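Local coordinates for putative archaeal ammonia monooxygenase subunit B (Candidatus Nitrosocaldus yellowstonii, PDB 4O65), which binds copper through its cupredoxin domain and probably forms the B subunit of an archaeal ammonia monooxygenase, at residues A[25-30]-A[54-59]. Residues are numbered along the deposited sequence; the frame is centred on the assembly and turned at random.
Sequences ITKAEF and ARRQDV
With CG trans to its own backbone N (chi1 176°), F30 sends its ring from the first turn of helix 27-35 onto R56, while D58, whose CG sits between its N and carbonyl carbon (chi1 63°), turns its carboxylate back to R56 and beside K27. The contact lies at one end of the cupredoxin beta-sandwich, away from the copper site: it packs the helix that follows edge strand 23-25 against the type I turn from R56 to V59, which leads into strand 59-68 of the other sheet. The F30 ring takes R56 CA over one face as a CH-pi contact, 4.0 Å from the ring centroid and 21° off the normal. R56 CG comes within 3.9 Å of F30 CE2, the arginine chain crossing the phenylalanine at about a right angle. At the ring edge, near its plane, stands Q57 OE1, 3.5 Å from F30 CE1. Side-on, R56 grips D58 with NE to OD1 and NH2 to OD2, the latter 2.8 Å between R56 NH2 and D58 OD2; both acceptors lie near the guanidinium plane, and one bond to each oxygen holds the carboxylate against rotation. S118 of strand 110-119 also hydrogen-bonds D58 OD2, and K27 CG packs 3.4 Å from this same oxygen of D58, whereas K27 NZ runs on to salt bridges with E92 and D47. The helix start is capped by T26, whose OG1 accepts from E29 N and is also bonded to the E151 backbone. One backbone hydrogen bond joins the segments, I25 N to Q57 O at 3.1 Å, nearly straight at the hydrogen although the donor stands above the carbonyl plane. Beside it, buried I25 O lacks a conventional hydrogen-bond partner and meets D58 CA at 3.1 Å in a CA-H...O contact.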
ATOM      1  N   ILE A  25      -6.066   1.547  12.775  1.00 19.91           N
ATOM      2  CA  ILE A  25      -6.994   2.693  12.835  1.00 19.52           C
ATOM      3  C   ILE A  25      -6.695   3.615  11.657  1.00 18.92           C
ATOM      4  O   ILE A  25      -5.655   3.460  10.971  1.00 17.97           O
ATOM      5  CB  ILE A  25      -6.940   3.456  14.189  1.00 19.88           C
ATOM      6  CG1 ILE A  25      -5.578   4.127  14.333  1.00 19.15           C
ATOM      7  CG2 ILE A  25      -7.198   2.478  15.349  1.00 22.51           C
ATOM      8  CD1 ILE A  25      -5.383   4.912  15.658  1.00 20.21           C
ATOM      9  N   THR A  26      -7.574   4.574  11.387  1.00 18.72           N
ATOM     10  CA  THR A  26      -7.310   5.477  10.231  1.00 17.79           C
ATOM     11  C   THR A  26      -6.225   6.484  10.536  1.00 17.70           C
ATOM     12  O   THR A  26      -5.910   6.731  11.723  1.00 17.78           O
ATOM     13  CB  THR A  26      -8.574   6.247   9.829  1.00 18.45           C
ATOM     14  OG1 THR A  26      -9.008   6.997  10.962  1.00 19.08           O
ATOM     15  CG2 THR A  26      -9.733   5.283   9.434  1.00 18.03           C
ATOM     16  N   LYS A  27      -5.670   7.112   9.504  1.00 18.59           N
ATOM     17  CA  LYS A  27      -4.677   8.177   9.707  1.00 18.32           C
ATOM     18  C   LYS A  27      -5.298   9.305  10.542  1.00 18.54           C
ATOM     19  O   LYS A  27      -4.679   9.808  11.502  1.00 17.82           O
ATOM     20  CB  LYS A  27      -4.214   8.756   8.354  1.00 20.25           C
ATOM     21  CG  LYS A  27      -2.994   9.653   8.515  1.00 20.73           C
ATOM     22  CD  LYS A  27      -2.663  10.545   7.302  1.00 23.55           C
ATOM     23  CE  LYS A  27      -2.310   9.838   6.009  1.00 27.27           C
ATOM     24  NZ  LYS A  27      -1.857  10.905   5.023  1.00 25.88           N
ATOM     25  N   ALA A  28      -6.544   9.668  10.219  1.00 17.83           N
ATOM     26  CA  ALA A  28      -7.219  10.691  11.039  1.00 19.33           C
ATOM     27  C   ALA A  28      -7.389  10.281  12.515  1.00 19.81           C
ATOM     28  O   ALA A  28      -7.212  11.135  13.437  1.00 19.43           O
ATOM     29  CB  ALA A  28      -8.561  11.109  10.399  1.00 18.99           C
ATOM     30  N   GLU A  29      -7.791   9.016  12.747  1.00 18.82           N
ATOM     31  CA  GLU A  29      -7.991   8.556  14.144  1.00 21.71           C
ATOM     32  C   GLU A  29      -6.637   8.612  14.893  1.00 20.83           C
ATOM     33  O   GLU A  29      -6.586   9.031  16.061  1.00 20.58           O
ATOM     34  CB  GLU A  29      -8.533   7.129  14.206  1.00 22.15           C
ATOM     35  CG  GLU A  29      -8.977   6.688  15.609  1.00 24.43           C
ATOM     36  CD  GLU A  29     -10.153   7.492  16.159  1.00 25.40           C
ATOM     37  OE1 GLU A  29     -10.229   7.562  17.387  1.00 28.37           O
ATOM     38  OE2 GLU A  29     -10.993   8.049  15.397  1.00 25.26           O
ATOM     39  N   PHE A  30      -5.572   8.243  14.195  1.00 18.86           N
ATOM     40  CA  PHE A  30      -4.231   8.320  14.795  1.00 19.26           C
ATOM     41  C   PHE A  30      -3.819   9.770  15.085  1.00 19.31           C
ATOM     42  O   PHE A  30      -3.331  10.066  16.187  1.00 19.40           O
ATOM     43  CB  PHE A  30      -3.159   7.667  13.915  1.00 19.11           C
ATOM     44  CG  PHE A  30      -1.782   7.845  14.487  1.00 19.15           C
ATOM     45  CD1 PHE A  30      -1.375   7.113  15.617  1.00 18.66           C
ATOM     46  CD2 PHE A  30      -0.890   8.768  13.897  1.00 20.55           C
ATOM     47  CE1 PHE A  30      -0.088   7.275  16.153  1.00 19.42           C
ATOM     48  CE2 PHE A  30       0.404   8.927  14.438  1.00 20.33           C
ATOM     49  CZ  PHE A  30       0.795   8.164  15.552  1.00 20.64           C
ATOM     50  N   ALA A  54       5.284   0.880  14.373  1.00 23.50           N
ATOM     51  CA  ALA A  54       5.371   0.763  15.831  1.00 23.66           C
ATOM     52  C   ALA A  54       4.856   2.017  16.504  1.00 23.97           C
ATOM     53  O   ALA A  54       4.268   1.944  17.593  1.00 25.11           O
ATOM     54  CB  ALA A  54       6.808   0.462  16.291  1.00 26.36           C
ATOM     55  N   ARG A  55       5.076   3.151  15.856  1.00 22.88           N
ATOM     56  CA  ARG A  55       4.578   4.456  16.346  1.00 23.57           C
ATOM     57  C   ARG A  55       3.162   4.749  15.812  1.00 23.80           C
ATOM     58  O   ARG A  55       2.295   5.223  16.554  1.00 24.00           O
ATOM     59  CB  ARG A  55       5.554   5.534  15.933  1.00 25.45           C
ATOM     60  CG  ARG A  55       5.200   6.934  16.471  1.00 28.15           C
ATOM     61  CD  ARG A  55       6.255   7.976  16.195  1.00 31.19           C
ATOM     62  NE  ARG A  55       7.211   8.138  17.303  1.00 39.54           N
ATOM     63  CZ  ARG A  55       8.451   7.696  17.219  1.00 40.01           C
ATOM     64  NH1 ARG A  55       9.311   7.857  18.200  1.00 41.19           N
ATOM     65  NH2 ARG A  55       8.820   7.110  16.100  1.00 40.72           N
ATOM     66  N   ARG A  56       2.953   4.510  14.527  1.00 23.26           N
ATOM     67  CA  ARG A  56       1.710   4.915  13.820  1.00 23.07           C
ATOM     68  C   ARG A  56       0.777   3.736  13.718  1.00 22.20           C
ATOM     69  O   ARG A  56       1.076   2.759  12.990  1.00 22.35           O
ATOM     70  CB  ARG A  56       2.114   5.283  12.373  1.00 22.29           C
ATOM     71  CG  ARG A  56       2.698   6.658  12.250  1.00 24.36           C
ATOM     72  CD  ARG A  56       3.039   6.932  10.797  1.00 21.52           C
ATOM     73  NE  ARG A  56       1.817   6.992   9.953  1.00 19.74           N
ATOM     74  CZ  ARG A  56       1.822   7.441   8.721  1.00 18.85           C
ATOM     75  NH1 ARG A  56       2.995   7.797   8.165  1.00 18.92           N
ATOM     76  NH2 ARG A  56       0.673   7.540   8.021  1.00 17.18           N
ATOM     77  N   GLN A  57      -0.414   3.855  14.297  1.00 21.90           N
ATOM     78  CA  GLN A  57      -1.350   2.730  14.321  1.00 21.54           C
ATOM     79  C   GLN A  57      -2.180   2.675  13.036  1.00 19.54           C
ATOM     80  O   GLN A  57      -3.024   1.806  12.922  1.00 20.45           O
ATOM     81  CB  GLN A  57      -2.348   2.844  15.499  1.00 25.15           C
ATOM     82  CG  GLN A  57      -1.787   2.202  16.761  1.00 29.30           C
ATOM     83  CD  GLN A  57      -0.737   3.092  17.333  1.00 31.65           C
ATOM     84  OE1 GLN A  57      -1.002   4.243  17.623  1.00 33.67           O
ATOM     85  NE2 GLN A  57       0.483   2.532  17.550  1.00 36.86           N
ATOM     86  N   ASP A  58      -1.879   3.535  12.069  1.00 18.22           N
ATOM     87  CA  ASP A  58      -2.560   3.501  10.776  1.00 17.26           C
ATOM     88  C   ASP A  58      -1.742   2.820   9.661  1.00 18.12           C
ATOM     89  O   ASP A  58      -2.201   2.779   8.490  1.00 18.06           O
ATOM     90  CB  ASP A  58      -2.905   4.953  10.303  1.00 17.89           C
ATOM     91  CG  ASP A  58      -1.686   5.785  10.068  1.00 18.81           C
ATOM     92  OD1 ASP A  58      -0.730   5.724  10.922  1.00 19.75           O
ATOM     93  OD2 ASP A  58      -1.688   6.547   9.074  1.00 18.71           O
ATOM     94  N   VAL A  59      -0.562   2.300  10.010  1.00 17.52           N
ATOM     95  CA  VAL A  59       0.372   1.851   8.979  1.00 17.99           C
ATOM     96  C   VAL A  59       0.376   0.331   8.845  1.00 16.98           C
ATOM     97  O   VAL A  59       0.453  -0.402   9.832  1.00 17.45           O
ATOM     98  CB  VAL A  59       1.789   2.390   9.245  1.00 19.05           C
ATOM     99  CG1 VAL A  59       2.830   1.720   8.346  1.00 19.27           C
ATOM    100  CG2 VAL A  59       1.786   3.903   9.069  1.00 18.33           C
TER